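Local atomic coordinates of putative citrate lyase, alfa subunit (Streptococcus mutans, PDB entry 2HJ0), a protein that is a putative citrate lyase alpha subunit of the CitF family, built around two large, mostly parallel beta sheets. Residues 415-427 and 470-484. Residues are numbered along the deposited sequence; the frame is centred on the assembly and turned at random.
Sequences PLVRGRIPTFVDK and IEELKEKAYAIVGNP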
loop_
_atom_site.group_PDB
_atom_site.type_symbol
_atom_site.label_atom_id
_atom_site.label_comp_id
_atom_site.label_asym_id
_atom_site.label_seq_id
_atom_site.Cartn_x
_atom_site.Cartn_y
_atom_site.Cartn_z
ATOM N N PRO A 415 4.805 15.424 -36.447
ATOM C CA PRO A 415 4.866 16.006 -37.789
ATOM C C PRO A 415 5.998 17.007 -37.904
ATOM O O PRO A 415 6.406 17.624 -36.922
ATOM C CB PRO A 415 3.492 16.637 -37.963
ATOM C CG PRO A 415 3.099 16.965 -36.569
ATOM C CD PRO A 415 3.524 15.749 -35.802
ATOM N N LEU A 416 6.519 17.138 -39.114
ATOM C CA LEU A 416 7.610 18.041 -39.395
ATOM C C LEU A 416 7.214 19.471 -39.056
ATOM O O LEU A 416 8.010 20.239 -38.523
ATOM C CB LEU A 416 7.975 17.927 -40.868
ATOM C CG LEU A 416 9.384 18.351 -41.262
ATOM C CD1 LEU A 416 10.405 17.530 -40.485
ATOM C CD2 LEU A 416 9.565 18.147 -42.764
ATOM N N VAL A 417 5.969 19.822 -39.357
ATOM C CA VAL A 417 5.462 21.163 -39.088
ATOM C C VAL A 417 3.976 21.132 -38.736
ATOM O O VAL A 417 3.251 20.235 -39.160
ATOM C CB VAL A 417 5.679 22.071 -40.325
ATOM C CG1 VAL A 417 4.977 23.387 -40.138
ATOM C CG2 VAL A 417 7.161 22.308 -40.543
ATOM N N ARG A 418 3.543 22.095 -37.928
ATOM C CA ARG A 418 2.138 22.220 -37.543
ATOM C C ARG A 418 1.704 23.614 -37.977
ATOM O O ARG A 418 2.089 24.616 -37.370
ATOM C CB ARG A 418 1.954 22.067 -36.030
ATOM C CG ARG A 418 2.074 20.649 -35.510
ATOM C CD ARG A 418 1.534 20.551 -34.094
ATOM N NE ARG A 418 1.569 19.180 -33.603
ATOM C CZ ARG A 418 2.672 18.550 -33.206
ATOM N NH1 ARG A 418 3.848 19.171 -33.236
ATOM N NH2 ARG A 418 2.597 17.289 -32.783
ATOM N N GLY A 419 0.917 23.679 -39.045
ATOM C CA GLY A 419 0.470 24.968 -39.534
ATOM C C GLY A 419 1.666 25.788 -39.973
ATOM O O GLY A 419 2.379 25.409 -40.898
ATOM N N ARG A 420 1.893 26.913 -39.307
ATOM C CA ARG A 420 3.016 27.785 -39.634
ATOM C C ARG A 420 4.124 27.641 -38.606
ATOM O O ARG A 420 5.103 28.378 -38.625
ATOM C CB ARG A 420 2.545 29.241 -39.671
ATOM C CG ARG A 420 1.995 29.658 -41.000
ATOM C CD ARG A 420 3.125 29.821 -41.976
ATOM N NE ARG A 420 2.803 29.229 -43.261
ATOM C CZ ARG A 420 3.670 29.115 -44.257
ATOM N NH1 ARG A 420 4.915 29.562 -44.095
ATOM N NH2 ARG A 420 3.290 28.552 -45.404
ATOM N N ILE A 421 3.959 26.679 -37.708
ATOM C CA ILE A 421 4.932 26.453 -36.652
ATOM C C ILE A 421 5.786 25.208 -36.923
ATOM O O ILE A 421 5.260 24.118 -37.159
ATOM C CB ILE A 421 4.210 26.308 -35.296
ATOM C CG1 ILE A 421 3.340 27.543 -35.047
ATOM C CG2 ILE A 421 5.225 26.140 -34.175
ATOM C CD1 ILE A 421 2.232 27.326 -34.036
ATOM N N PRO A 422 7.120 25.363 -36.909
ATOM C CA PRO A 422 8.022 24.235 -37.151
ATOM C C PRO A 422 8.184 23.394 -35.893
ATOM O O PRO A 422 8.346 23.926 -34.792
ATOM C CB PRO A 422 9.321 24.920 -37.538
ATOM C CG PRO A 422 9.313 26.113 -36.641
ATOM C CD PRO A 422 7.883 26.615 -36.760
ATOM N N THR A 423 8.145 22.077 -36.048
ATOM C CA THR A 423 8.311 21.223 -34.889
ATOM C C THR A 423 9.794 21.023 -34.593
ATOM O O THR A 423 10.168 20.718 -33.466
ATOM C CB THR A 423 7.643 19.874 -35.097
ATOM O OG1 THR A 423 6.239 20.073 -35.305
ATOM C CG2 THR A 423 7.855 18.996 -33.874
ATOM N N PHE A 424 10.640 21.212 -35.600
ATOM C CA PHE A 424 12.075 21.055 -35.415
ATOM C C PHE A 424 12.817 22.377 -35.568
ATOM O O PHE A 424 12.704 23.061 -36.587
ATOM C CB PHE A 424 12.616 20.019 -36.398
ATOM C CG PHE A 424 12.005 18.668 -36.226
ATOM C CD1 PHE A 424 10.748 18.389 -36.746
ATOM C CD2 PHE A 424 12.648 17.696 -35.473
ATOM C CE1 PHE A 424 10.134 17.166 -36.508
ATOM C CE2 PHE A 424 12.044 16.469 -35.228
ATOM C CZ PHE A 424 10.787 16.208 -35.746
ATOM N N VAL A 425 13.586 22.733 -34.552
ATOM C CA VAL A 425 14.307 23.992 -34.587
ATOM C C VAL A 425 15.727 23.834 -34.056
ATOM O O VAL A 425 16.128 22.744 -33.660
ATOM C CB VAL A 425 13.582 25.042 -33.746
ATOM C CG1 VAL A 425 12.137 25.178 -34.212
ATOM C CG2 VAL A 425 13.638 24.645 -32.299
ATOM N N ASP A 426 16.488 24.922 -34.047
ATOM C CA ASP A 426 17.853 24.856 -33.558
ATOM C C ASP A 426 17.941 24.901 -32.043
ATOM O O ASP A 426 18.929 24.465 -31.468
ATOM C CB ASP A 426 18.688 25.995 -34.134
ATOM C CG ASP A 426 18.963 25.823 -35.597
ATOM O OD1 ASP A 426 19.521 24.762 -35.979
ATOM O OD2 ASP A 426 18.623 26.750 -36.367
ATOM N N LYS A 427 16.915 25.427 -31.390
ATOM C CA LYS A 427 16.929 25.509 -29.940
ATOM C C LYS A 427 15.495 25.637 -29.446
ATOM O O LYS A 427 14.755 26.497 -29.913
ATOM C CB LYS A 427 17.742 26.732 -29.526
ATOM C CG LYS A 427 18.217 26.742 -28.096
ATOM C CD LYS A 427 19.101 27.966 -27.859
ATOM C CE LYS A 427 19.917 27.846 -26.583
ATOM N NZ LYS A 427 21.010 28.861 -26.544
ATOM N N ILE A 470 19.212 14.939 -37.324
ATOM C CA ILE A 470 18.289 15.884 -36.717
ATOM C C ILE A 470 18.445 17.254 -37.402
ATOM O O ILE A 470 17.466 17.983 -37.563
ATOM C CB ILE A 470 18.529 15.985 -35.164
ATOM C CG1 ILE A 470 17.423 16.797 -34.500
ATOM C CG2 ILE A 470 19.856 16.647 -34.878
ATOM C CD1 ILE A 470 16.042 16.231 -34.693
ATOM N N GLU A 471 19.661 17.594 -37.831
ATOM C CA GLU A 471 19.878 18.879 -38.500
ATOM C C GLU A 471 19.120 18.963 -39.816
ATOM O O GLU A 471 18.607 20.025 -40.186
ATOM C CB GLU A 471 21.365 19.130 -38.777
ATOM C CG GLU A 471 22.227 19.356 -37.542
ATOM C CD GLU A 471 22.510 18.067 -36.774
ATOM O OE1 GLU A 471 22.778 17.027 -37.429
ATOM O OE2 GLU A 471 22.480 18.109 -35.517
ATOM N N GLU A 472 19.056 17.847 -40.531
ATOM C CA GLU A 472 18.344 17.822 -41.802
ATOM C C GLU A 472 16.849 18.000 -41.612
ATOM O O GLU A 472 16.185 18.599 -42.456
ATOM C CB GLU A 472 18.619 16.522 -42.539
ATOM C CG GLU A 472 20.038 16.413 -43.007
ATOM C CD GLU A 472 20.319 15.078 -43.645
ATOM O OE1 GLU A 472 19.995 14.045 -43.019
ATOM O OE2 GLU A 472 20.871 15.052 -44.767
ATOM N N LEU A 473 16.318 17.482 -40.508
ATOM C CA LEU A 473 14.899 17.621 -40.223
ATOM C C LEU A 473 14.558 19.091 -39.987
ATOM O O LEU A 473 13.522 19.573 -40.431
ATOM C CB LEU A 473 14.519 16.800 -38.989
ATOM C CG LEU A 473 14.485 15.286 -39.173
ATOM C CD1 LEU A 473 14.097 14.628 -37.861
ATOM C CD2 LEU A 473 13.485 14.915 -40.264
ATOM N N LYS A 474 15.448 19.787 -39.285
ATOM C CA LYS A 474 15.262 21.192 -38.981
ATOM C C LYS A 474 15.256 21.998 -40.272
ATOM O O LYS A 474 14.352 22.806 -40.508
ATOM C CB LYS A 474 16.370 21.676 -38.052
ATOM C CG LYS A 474 16.199 23.100 -37.564
ATOM C CD LYS A 474 16.811 24.098 -38.521
ATOM C CE LYS A 474 18.308 23.963 -38.523
ATOM N NZ LYS A 474 18.921 24.884 -39.498
ATOM N N GLU A 475 16.259 21.774 -41.115
ATOM C CA GLU A 475 16.358 22.479 -42.392
ATOM C C GLU A 475 15.142 22.175 -43.249
ATOM O O GLU A 475 14.575 23.057 -43.899
ATOM C CB GLU A 475 17.626 22.050 -43.123
ATOM C CG GLU A 475 18.882 22.407 -42.366
ATOM C CD GLU A 475 20.092 21.558 -42.755
ATOM O OE1 GLU A 475 21.175 21.767 -42.139
ATOM O OE2 GLU A 475 19.962 20.687 -43.662
ATOM N N LYS A 476 14.748 20.911 -43.226
ATOM C CA LYS A 476 13.597 20.424 -43.974
ATOM C C LYS A 476 12.320 21.128 -43.474
ATOM O O LYS A 476 11.344 21.265 -44.220
ATOM C CB LYS A 476 13.519 18.901 -43.786
ATOM C CG LYS A 476 12.421 18.177 -44.535
ATOM C CD LYS A 476 12.699 18.075 -46.021
ATOM C CE LYS A 476 11.526 17.388 -46.742
ATOM N NZ LYS A 476 10.214 18.090 -46.511
ATOM N N ALA A 477 12.351 21.586 -42.219
ATOM C CA ALA A 477 11.224 22.286 -41.592
ATOM C C ALA A 477 11.254 23.770 -41.935
ATOM O O ALA A 477 10.237 24.356 -42.310
ATOM C CB ALA A 477 11.266 22.104 -40.082
ATOM N N TYR A 478 12.430 24.373 -41.793
ATOM C CA TYR A 478 12.616 25.782 -42.103
ATOM C C TYR A 478 12.237 26.048 -43.557
ATOM O O TYR A 478 11.774 27.135 -43.903
ATOM C CB TYR A 478 14.072 26.195 -41.841
ATOM C CG TYR A 478 14.513 27.471 -42.541
ATOM C CD1 TYR A 478 15.014 27.437 -43.844
ATOM C CD2 TYR A 478 14.398 28.718 -41.911
ATOM C CE1 TYR A 478 15.388 28.612 -44.506
ATOM C CE2 TYR A 478 14.768 29.899 -42.564
ATOM C CZ TYR A 478 15.260 29.838 -43.859
ATOM O OH TYR A 478 15.610 31.002 -44.508
ATOM N N ALA A 479 12.422 25.051 -44.412
ATOM C CA ALA A 479 12.091 25.214 -45.820
ATOM C C ALA A 479 10.593 25.127 -46.076
ATOM O O ALA A 479 10.160 25.127 -47.223
ATOM C CB ALA A 479 12.816 24.171 -46.652
ATOM N N ILE A 480 9.800 25.063 -45.015
ATOM C CA ILE A 480 8.360 24.971 -45.182
ATOM C C ILE A 480 7.634 26.179 -44.615
ATOM O O ILE A 480 6.766 26.744 -45.275
ATOM C CB ILE A 480 7.814 23.708 -44.509
ATOM C CG1 ILE A 480 8.534 22.484 -45.066
ATOM C CG2 ILE A 480 6.322 23.593 -44.750
ATOM C CD1 ILE A 480 8.128 21.194 -44.400
ATOM N N VAL A 481 7.991 26.569 -43.395
ATOM C CA VAL A 481 7.357 27.705 -42.734
ATOM C C VAL A 481 8.346 28.820 -42.440
ATOM O O VAL A 481 8.032 29.762 -41.718
ATOM C CB VAL A 481 6.699 27.282 -41.407
ATOM C CG1 VAL A 481 5.561 26.330 -41.678
ATOM C CG2 VAL A 481 7.736 26.645 -40.495
ATOM N N GLY A 482 9.545 28.708 -42.996
ATOM C CA GLY A 482 10.557 29.728 -42.787
ATOM C C GLY A 482 10.985 29.854 -41.343
ATOM O O GLY A 482 10.398 29.241 -40.453
ATOM N N ASN A 483 12.014 30.656 -41.106
ATOM C CA ASN A 483 12.501 30.838 -39.754
ATOM C C ASN A 483 11.402 31.493 -38.921
ATOM O O ASN A 483 10.839 32.516 -39.306
ATOM C CB ASN A 483 13.755 31.705 -39.757
ATOM C CG ASN A 483 14.550 31.566 -38.482
ATOM O OD1 ASN A 483 14.026 31.775 -37.384
ATOM N ND2 ASN A 483 15.826 31.205 -38.615
ATOM N N PRO A 484 11.072 30.897 -37.768
ATOM C CA PRO A 484 10.029 31.452 -36.899
ATOM C C PRO A 484 10.410 32.824 -36.344
ATOM O O PRO A 484 11.572 33.066 -36.024
ATOM C CB PRO A 484 9.900 30.393 -35.805
ATOM C CG PRO A 484 11.310 29.846 -35.706
ATOM C CD PRO A 484 11.691 29.701 -37.164
#
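A beta hairpin, strands 417-418 and 421-422 joined by a type II' turn from R418 to I421, lies with the loop that follows it against one side of helix 470-481, and A477, V481 and L473 meet it in apolar contact. The methyl of A477 sits at the middle, facing L416, V417, P422 and F424, its CB 4.1 Å from CG2 of V417. At the C-terminal end of the helix V417 and V481 reach tip to tip through their CG1 methyls. The other branch of V481, CG2, lies 3.7 Å from CD of P422, while its CG1 also lies over one face of the R420 guanidinium, offset toward the rim of that group, whose chain bends at chi2 and chi3 to come back over the helix end. L416 splits its two methyls: CD1 goes to L473, with CD2 of that leucine 4.0 Å away, and CD2 meets CD1 of I480 at 3.7 Å, the two side chains crossing at about a right angle.

Further along, with CG beside the backbone N (chi1 -60°), the F424 ring lies against the helix and takes L473 CB over one face, off centre, and CD1 of I470 at its edge, 3.8 Å from CD2 of F424. Where D426 is exposed to solvent, its OD1 and K474 NZ form a salt bridge of 3.6 Å. No hydrogen bond joins the two segments. Behind them, E444, in the loop between strands 440-442 and 447-449, accepts through OE2 a hydrogen bond from L416 N, and F424 and L473 both rest on V441 of strand 440-442, an inner strand of the nine-stranded sheet.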